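Local coordinates for ACYL carrier protein ACPA (Mycobacterium tuberculosis, PDB 2CGQ) that probably carries acyl chains as thioesters on a phosphopantetheine arm, at residues 36-41 / 62-67. Sequence-based numbering, arbitrary orientation.
Sequences QRILRT and LFQLIT
Ile38 is at the centre of this contact, driving its CD1 methyl against the backbone of helix 59-73 where Leu65 follows Gln64. CD1 lies 3.5 Å from Leu65 CA, closer than carbons usually pack, and 3.6 Å from Leu65 N, so the methyl rests on the main chain itself as well as on side chains. With CG1 anti to the carbonyl carbon (chi1 -68°) and the chain extended beyond it (chi2 164°), the ethyl branch reaches straight across, while CG2 is turned to the Gln64 amide. Leu65 offers its flank: its CB is 4.0 Å from Ile38 CD1, and its CD1 closes beside the same methyl at 4.1 Å. The Gln64 side chain passes that of Ile38, the two pointing in opposite directions, with Gln64 CB beside Ile38 CD1 and Gln64 OE1 near Ile38 CG2 at 3.8 Å, a van der Waals contact. In the all-helical acyl carrier protein fold, this joins the C-terminal end of helix 27-39 to helix 59-73, with CA atoms 7.2 Å apart at Ile38 and Leu65. Helix 27-39 finishes here in a Schellman motif: Arg40, at positive phi, is the C' residue, Thr41 N bonds to Gln36 O and Arg40 N to Arg37 O. At the outer margin Gln64 NE2 lies at the edge of the Arg37 guanidinium, near the guanidinium plane, a loose 4.2 Å from Arg37 NH2, with no bond between the two nitrogens. The main hold on that arginine is a salt bridge from NE to Glu68, one turn further along helix 59-73, whose side chain also touches Ile38.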
ATOM      1  N   GLN A  36       3.216  -7.567   0.977  1.00 28.17           N
ATOM      2  CA  GLN A  36       3.377  -9.000   1.198  1.00 28.54           C
ATOM      3  C   GLN A  36       3.310  -9.418   2.657  1.00 29.22           C
ATOM      4  O   GLN A  36       2.737 -10.473   2.964  1.00 29.54           O
ATOM      5  CB  GLN A  36       4.669  -9.479   0.558  1.00 30.02           C
ATOM      6  CG  GLN A  36       4.645  -9.424  -0.972  1.00 30.50           C
ATOM      7  CD  GLN A  36       5.988  -9.717  -1.574  1.00 30.30           C
ATOM      8  OE1 GLN A  36       7.012  -9.378  -0.974  1.00 32.86           O
ATOM      9  NE2 GLN A  36       6.009 -10.374  -2.757  1.00 30.53           N
ATOM     10  N   ARG A  37       3.911  -8.631   3.552  1.00 29.46           N
ATOM     11  CA  ARG A  37       3.899  -8.955   4.973  1.00 29.79           C
ATOM     12  C   ARG A  37       2.434  -8.961   5.476  1.00 29.64           C
ATOM     13  O   ARG A  37       1.982  -9.905   6.124  1.00 28.31           O
ATOM     14  CB  ARG A  37       4.740  -7.910   5.708  1.00 30.65           C
ATOM     15  CG  ARG A  37       5.521  -8.270   6.898  1.00 32.53           C
ATOM     16  CD  ARG A  37       5.708  -7.044   7.828  1.00 33.15           C
ATOM     17  NE  ARG A  37       4.373  -6.486   8.148  1.00 36.40           N
ATOM     18  CZ  ARG A  37       3.576  -6.893   9.148  1.00 35.52           C
ATOM     19  NH1 ARG A  37       3.968  -7.815   9.972  1.00 31.53           N
ATOM     20  NH2 ARG A  37       2.332  -6.403   9.247  1.00 36.57           N
ATOM     21  N   ILE A  38       1.693  -7.906   5.150  1.00 28.60           N
ATOM     22  CA  ILE A  38       0.281  -7.784   5.562  1.00 28.66           C
ATOM     23  C   ILE A  38      -0.606  -8.879   5.018  1.00 28.37           C
ATOM     24  O   ILE A  38      -1.432  -9.445   5.759  1.00 29.01           O
ATOM     25  CB  ILE A  38      -0.307  -6.383   5.190  1.00 29.28           C
ATOM     26  CG1 ILE A  38       0.374  -5.331   6.041  1.00 28.36           C
ATOM     27  CG2 ILE A  38      -1.860  -6.319   5.349  1.00 28.46           C
ATOM     28  CD1 ILE A  38       0.168  -3.918   5.483  1.00 28.70           C
ATOM     29  N   LEU A  39      -0.437  -9.242   3.769  1.00 29.33           N
ATOM     30  CA  LEU A  39      -1.263 -10.274   3.173  1.00 29.46           C
ATOM     31  C   LEU A  39      -0.703 -11.695   3.422  1.00 30.28           C
ATOM     32  O   LEU A  39      -1.373 -12.685   3.087  1.00 29.26           O
ATOM     33  CB  LEU A  39      -1.370 -10.101   1.689  1.00 30.09           C
ATOM     34  CG  LEU A  39      -1.938  -8.810   1.112  1.00 28.80           C
ATOM     35  CD1 LEU A  39      -1.702  -8.822  -0.353  1.00 31.37           C
ATOM     36  CD2 LEU A  39      -3.405  -8.736   1.432  1.00 30.56           C
ATOM     37  N   ARG A  40       0.509 -11.809   3.986  1.00 30.54           N
ATOM     38  CA  ARG A  40       1.142 -13.125   4.128  1.00 30.58           C
ATOM     39  C   ARG A  40       1.217 -13.902   2.806  1.00 31.00           C
ATOM     40  O   ARG A  40       0.845 -15.089   2.724  1.00 31.39           O
ATOM     41  CB  ARG A  40       0.376 -13.931   5.168  1.00 30.95           C
ATOM     42  CG  ARG A  40       0.478 -13.296   6.497  1.00 31.76           C
ATOM     43  CD  ARG A  40      -0.322 -14.035   7.467  1.00 36.75           C
ATOM     44  NE  ARG A  40      -0.602 -13.128   8.558  1.00 42.45           N
ATOM     45  CZ  ARG A  40      -0.596 -13.467   9.820  1.00 37.80           C
ATOM     46  NH1 ARG A  40      -0.855 -12.549  10.723  1.00 35.20           N
ATOM     47  NH2 ARG A  40      -0.325 -14.719  10.193  1.00 43.43           N
ATOM     48  N   THR A  41       1.746 -13.264   1.785  1.00 30.69           N
ATOM     49  CA  THR A  41       1.909 -13.905   0.474  1.00 32.54           C
ATOM     50  C   THR A  41       3.297 -13.638  -0.068  1.00 32.94           C
ATOM     51  O   THR A  41       3.956 -12.702   0.364  1.00 33.35           O
ATOM     52  CB  THR A  41       0.851 -13.406  -0.504  1.00 33.48           C
ATOM     53  OG1 THR A  41       0.999 -14.072  -1.754  1.00 35.15           O
ATOM     54  CG2 THR A  41       0.992 -11.917  -0.760  1.00 32.67           C
ATOM     55  N   LEU A  62      -6.401  -2.837   4.608  1.00 27.66           N
ATOM     56  CA  LEU A  62      -6.097  -1.516   4.043  1.00 27.34           C
ATOM     57  C   LEU A  62      -5.693  -0.535   5.140  1.00 26.25           C
ATOM     58  O   LEU A  62      -4.821   0.294   4.917  1.00 26.88           O
ATOM     59  CB  LEU A  62      -7.284  -0.940   3.317  1.00 28.48           C
ATOM     60  CG  LEU A  62      -7.599  -1.686   2.033  1.00 29.56           C
ATOM     61  CD1 LEU A  62      -9.024  -1.337   1.562  1.00 34.21           C
ATOM     62  CD2 LEU A  62      -6.535  -1.464   1.004  1.00 31.99           C
ATOM     63  N   PHE A  63      -6.358  -0.602   6.304  1.00 26.50           N
ATOM     64  CA  PHE A  63      -5.976   0.221   7.443  1.00 25.92           C
ATOM     65  C   PHE A  63      -4.559  -0.104   7.874  1.00 24.82           C
ATOM     66  O   PHE A  63      -3.769   0.761   8.191  1.00 23.51           O
ATOM     67  CB  PHE A  63      -6.953  -0.005   8.615  1.00 26.92           C
ATOM     68  CG  PHE A  63      -6.610   0.753   9.843  1.00 26.53           C
ATOM     69  CD1 PHE A  63      -6.928   2.111   9.952  1.00 29.62           C
ATOM     70  CD2 PHE A  63      -5.902   0.155  10.873  1.00 27.51           C
ATOM     71  CE1 PHE A  63      -6.624   2.818  11.088  1.00 29.36           C
ATOM     72  CE2 PHE A  63      -5.545   0.897  12.017  1.00 30.67           C
ATOM     73  CZ  PHE A  63      -5.923   2.221  12.115  1.00 28.72           C
ATOM     74  N   GLN A  64      -4.237  -1.408   7.928  1.00 25.20           N
ATOM     75  CA  GLN A  64      -2.882  -1.826   8.242  1.00 25.05           C
ATOM     76  C   GLN A  64      -1.911  -1.248   7.239  1.00 25.26           C
ATOM     77  O   GLN A  64      -0.844  -0.786   7.609  1.00 24.41           O
ATOM     78  CB  GLN A  64      -2.750  -3.337   8.240  1.00 26.10           C
ATOM     79  CG  GLN A  64      -3.308  -4.076   9.395  1.00 26.38           C
ATOM     80  CD  GLN A  64      -2.898  -5.539   9.318  1.00 23.77           C
ATOM     81  OE1 GLN A  64      -3.561  -6.308   8.697  1.00 27.01           O
ATOM     82  NE2 GLN A  64      -1.779  -5.889   9.958  1.00 28.90           N
ATOM     83  N   LEU A  65      -2.231  -1.324   5.954  1.00 25.36           N
ATOM     84  CA  LEU A  65      -1.313  -0.818   4.948  1.00 25.42           C
ATOM     85  C   LEU A  65      -1.005   0.654   5.139  1.00 24.87           C
ATOM     86  O   LEU A  65       0.165   1.052   5.127  1.00 25.08           O
ATOM     87  CB  LEU A  65      -1.824  -1.069   3.532  1.00 25.17           C
ATOM     88  CG  LEU A  65      -0.992  -0.587   2.403  1.00 25.63           C
ATOM     89  CD1 LEU A  65       0.328  -1.274   2.333  1.00 29.09           C
ATOM     90  CD2 LEU A  65      -1.779  -0.862   1.114  1.00 27.42           C
ATOM     91  N   ILE A  66      -2.037   1.457   5.289  1.00 25.30           N
ATOM     92  CA  ILE A  66      -1.833   2.923   5.435  1.00 26.32           C
ATOM     93  C   ILE A  66      -0.983   3.236   6.681  1.00 25.00           C
ATOM     94  O   ILE A  66       0.009   3.940   6.635  1.00 24.88           O
ATOM     95  CB  ILE A  66      -3.157   3.687   5.462  1.00 27.55           C
ATOM     96  CG1 ILE A  66      -3.961   3.462   4.129  1.00 28.85           C
ATOM     97  CG2 ILE A  66      -2.911   5.170   5.678  1.00 27.07           C
ATOM     98  CD1 ILE A  66      -3.190   3.751   2.830  1.00 31.46           C
ATOM     99  N   THR A  67      -1.360   2.682   7.811  1.00 25.58           N
ATOM    100  CA  THR A  67      -0.696   2.962   9.057  1.00 26.07           C
ATOM    101  C   THR A  67       0.747   2.387   9.073  1.00 25.61           C
ATOM    102  O   THR A  67       1.696   3.053   9.550  1.00 25.60           O
ATOM    103  CB  THR A  67      -1.557   2.520  10.248  1.00 26.42           C
ATOM    104  OG1 THR A  67      -1.799   1.100  10.216  1.00 24.60           O
ATOM    105  CG2 THR A  67      -2.886   3.291  10.301  1.00 28.13           C
TER